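Local structure of chain length determinant protein (Shigella flexneri, 4E2H) at residues L150-I155 against A199-V204. The protein probably regulates the chain length of lipopolysaccharide O-antigen as an inner-membrane protein with a periplasmic domain. Residues are numbered along the deposited sequence; the frame is centred on the assembly and turned at random.
Sequences LRIRQI and ATRPLV
Arg-201 reaches across to the long helix 97-164 and lays its side chain against Arg-151, Ile-152 and Ile-155, which lie along one flank of that helix. The isoleucines, whose branched side chains suit a buried helix flank, make van der Waals contacts, one with the guanidinium and one with the aliphatic shaft of Arg-201. Ile-155 sets its CD1 over one face of the guanidinium, 3.9 Å from Arg-201 NH1, the methyl meeting the flat group where no N-H points. Nearer the backbone of Arg-201, its CD touches Ile-152 CD1 at 4.1 Å. Arg-201 can bridge the 9.7 Å between its CA and that of Ile-152 because its side chain is extended from CG to NE. Helix 97-164 is the long helix of the elongated Wzz periplasmic domain, and the loop between helices 187-195 and 207-219 runs beside it; Met-194 of the first of these also touches Ile-155 and Arg-201.

Arg-151 suits its place because its long chain, bent at chi2 (42°), offers aliphatic CG to Arg-201 NH2 at 4.0 Å and its guanidinium to two carbonyl oxygens: NH1 donates to Gln-154 OE1 at 2.8 Å, within the guanidinium plane, and NH2 bonds Val-178 O. The like charges are close, Arg-151 NE lying 4.6 Å from Arg-201 NH2, and separate hydrogen bonds probably ease their repulsion. Arg-201 NH2 bonds Ser-188 OG of the second subunit, tying this loop to the neighbouring protomer.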
ATOM      1  N   LEU C 150     -12.986  21.186  23.364  1.00 26.68           N
ATOM      2  CA  LEU C 150     -12.053  22.077  24.058  1.00 29.46           C
ATOM      3  C   LEU C 150     -12.272  23.546  23.671  1.00 26.33           C
ATOM      4  O   LEU C 150     -12.292  24.406  24.531  1.00 23.98           O
ATOM      5  CB  LEU C 150     -10.594  21.699  23.783  1.00 27.92           C
ATOM      6  CG  LEU C 150      -9.604  22.830  24.098  1.00 25.92           C
ATOM      7  CD1 LEU C 150      -9.335  22.901  25.582  1.00 29.11           C
ATOM      8  CD2 LEU C 150      -8.284  22.626  23.334  1.00 29.88           C
ATOM      9  N   ARG C 151     -12.448  23.834  22.387  1.00 27.47           N
ATOM     10  CA  ARG C 151     -12.656  25.211  21.979  1.00 25.66           C
ATOM     11  C   ARG C 151     -13.954  25.705  22.614  1.00 30.45           C
ATOM     12  O   ARG C 151     -14.002  26.843  23.101  1.00 24.87           O
ATOM     13  CB  ARG C 151     -12.654  25.373  20.465  1.00 23.70           C
ATOM     14  CG  ARG C 151     -12.699  26.820  19.974  1.00 23.33           C
ATOM     15  CD  ARG C 151     -11.769  27.749  20.799  1.00 27.56           C
ATOM     16  NE  ARG C 151     -11.445  28.963  20.034  1.00 32.23           N
ATOM     17  CZ  ARG C 151     -10.399  29.763  20.257  1.00 29.68           C
ATOM     18  NH1 ARG C 151      -9.554  29.503  21.241  1.00 31.20           N
ATOM     19  NH2 ARG C 151     -10.201  30.832  19.492  1.00 33.56           N
ATOM     20  N   ILE C 152     -14.980  24.845  22.690  1.00 37.64           N
ATOM     21  CA  ILE C 152     -16.226  25.229  23.402  1.00 39.56           C
ATOM     22  C   ILE C 152     -16.054  25.476  24.917  1.00 40.03           C
ATOM     23  O   ILE C 152     -16.702  26.361  25.480  1.00 38.86           O
ATOM     24  CB  ILE C 152     -17.418  24.250  23.183  1.00 39.09           C
ATOM     25  CG1 ILE C 152     -18.181  24.581  21.900  1.00 43.67           C
ATOM     26  CG2 ILE C 152     -18.424  24.364  24.305  1.00 40.21           C
ATOM     27  CD1 ILE C 152     -17.640  25.754  21.112  1.00 47.66           C
ATOM     28  N   ARG C 153     -15.212  24.706  25.596  1.00 36.92           N
ATOM     29  CA  ARG C 153     -15.018  24.979  27.016  1.00 35.99           C
ATOM     30  C   ARG C 153     -14.322  26.324  27.135  1.00 38.29           C
ATOM     31  O   ARG C 153     -14.636  27.109  28.022  1.00 39.64           O
ATOM     32  CB  ARG C 153     -14.269  23.860  27.751  1.00 33.69           C
ATOM     33  CG  ARG C 153     -15.069  22.558  27.795  1.00 38.27           C
ATOM     34  CD  ARG C 153     -14.373  21.429  28.572  1.00 42.04           C
ATOM     35  NE  ARG C 153     -12.985  21.203  28.164  1.00 43.85           N
ATOM     36  CZ  ARG C 153     -12.612  20.407  27.153  1.00 44.52           C
ATOM     37  NH1 ARG C 153     -13.526  19.740  26.452  1.00 38.55           N
ATOM     38  NH2 ARG C 153     -11.318  20.264  26.850  1.00 40.19           N
ATOM     39  N   GLN C 154     -13.416  26.617  26.209  1.00 33.35           N
ATOM     40  CA  GLN C 154     -12.734  27.910  26.221  1.00 34.20           C
ATOM     41  C   GLN C 154     -13.746  29.033  26.085  1.00 34.87           C
ATOM     42  O   GLN C 154     -13.692  30.023  26.801  1.00 37.98           O
ATOM     43  CB  GLN C 154     -11.689  27.984  25.100  1.00 30.42           C
ATOM     44  CG  GLN C 154     -10.488  27.101  25.379  1.00 33.55           C
ATOM     45  CD  GLN C 154      -9.365  27.290  24.388  1.00 32.73           C
ATOM     46  OE1 GLN C 154      -9.598  27.520  23.183  1.00 30.44           O
ATOM     47  NE2 GLN C 154      -8.126  27.214  24.886  1.00 25.45           N
ATOM     48  N   ILE C 155     -14.672  28.868  25.155  1.00 36.52           N
ATOM     49  CA  ILE C 155     -15.742  29.830  24.975  1.00 36.86           C
ATOM     50  C   ILE C 155     -16.632  29.934  26.222  1.00 38.58           C
ATOM     51  O   ILE C 155     -16.863  31.041  26.699  1.00 40.14           O
ATOM     52  CB  ILE C 155     -16.566  29.537  23.693  1.00 35.37           C
ATOM     53  CG1 ILE C 155     -15.802  30.041  22.466  1.00 35.76           C
ATOM     54  CG2 ILE C 155     -17.939  30.182  23.777  1.00 34.77           C
ATOM     55  CD1 ILE C 155     -15.846  29.102  21.265  1.00 36.13           C
ATOM     56  N   ALA C 199     -23.711  23.034  18.384  1.00 60.91           N
ATOM     57  CA  ALA C 199     -24.150  21.727  17.904  1.00 65.89           C
ATOM     58  C   ALA C 199     -24.189  21.710  16.388  1.00 65.00           C
ATOM     59  O   ALA C 199     -24.841  20.864  15.789  1.00 67.99           O
ATOM     60  CB  ALA C 199     -25.529  21.405  18.454  1.00 70.93           C
ATOM     61  N   THR C 200     -23.475  22.648  15.778  1.00 46.04           N
ATOM     62  CA  THR C 200     -23.658  22.998  14.379  1.00 43.98           C
ATOM     63  C   THR C 200     -22.380  23.688  13.939  1.00 40.64           C
ATOM     64  O   THR C 200     -22.225  24.075  12.788  1.00 40.80           O
ATOM     65  CB  THR C 200     -24.877  23.959  14.224  1.00 45.54           C
ATOM     66  OG1 THR C 200     -26.067  23.325  14.728  1.00 45.12           O
ATOM     67  CG2 THR C 200     -25.101  24.339  12.776  1.00 44.17           C
ATOM     68  N   ARG C 201     -21.485  23.894  14.897  1.00 51.97           N
ATOM     69  CA  ARG C 201     -20.168  24.414  14.586  1.00 51.72           C
ATOM     70  C   ARG C 201     -19.510  23.292  13.784  1.00 53.63           C
ATOM     71  O   ARG C 201     -19.510  22.121  14.205  1.00 55.14           O
ATOM     72  CB  ARG C 201     -19.395  24.720  15.875  1.00 51.02           C
ATOM     73  CG  ARG C 201     -18.066  25.471  15.685  1.00 50.93           C
ATOM     74  CD  ARG C 201     -17.329  25.673  17.023  1.00 54.89           C
ATOM     75  NE  ARG C 201     -16.146  26.548  16.965  1.00 52.09           N
ATOM     76  CZ  ARG C 201     -16.137  27.841  17.282  1.00 50.65           C
ATOM     77  NH1 ARG C 201     -17.257  28.430  17.684  1.00 48.53           N
ATOM     78  NH2 ARG C 201     -15.007  28.542  17.193  1.00 51.60           N
ATOM     79  N   PRO C 202     -18.980  23.627  12.605  1.00 49.81           N
ATOM     80  CA  PRO C 202     -18.470  22.574  11.722  1.00 53.73           C
ATOM     81  C   PRO C 202     -17.103  22.044  12.147  1.00 50.95           C
ATOM     82  O   PRO C 202     -16.210  22.831  12.480  1.00 49.38           O
ATOM     83  CB  PRO C 202     -18.366  23.282  10.368  1.00 53.98           C
ATOM     84  CG  PRO C 202     -18.144  24.713  10.712  1.00 52.04           C
ATOM     85  CD  PRO C 202     -18.923  24.958  11.982  1.00 52.99           C
ATOM     86  N   LEU C 203     -16.951  20.724  12.134  1.00 42.43           N
ATOM     87  CA  LEU C 203     -15.671  20.117  12.446  1.00 40.47           C
ATOM     88  C   LEU C 203     -14.637  20.505  11.401  1.00 39.18           C
ATOM     89  O   LEU C 203     -14.939  20.549  10.210  1.00 40.90           O
ATOM     90  CB  LEU C 203     -15.816  18.603  12.491  1.00 37.04           C
ATOM     91  CG  LEU C 203     -16.687  18.161  13.666  1.00 43.90           C
ATOM     92  CD1 LEU C 203     -16.926  16.649  13.654  1.00 39.28           C
ATOM     93  CD2 LEU C 203     -16.046  18.619  14.993  1.00 42.42           C
ATOM     94  N   VAL C 204     -13.422  20.804  11.840  1.00 44.03           N
ATOM     95  CA  VAL C 204     -12.326  21.019  10.903  1.00 45.60           C
ATOM     96  C   VAL C 204     -11.471  19.744  10.779  1.00 46.57           C
ATOM     97  O   VAL C 204     -11.097  19.139  11.790  1.00 48.55           O
ATOM     98  CB  VAL C 204     -11.474  22.221  11.317  1.00 42.95           C
ATOM     99  CG1 VAL C 204     -10.070  22.071  10.795  1.00 48.37           C
ATOM    100  CG2 VAL C 204     -12.085  23.483  10.778  1.00 48.01           C
TER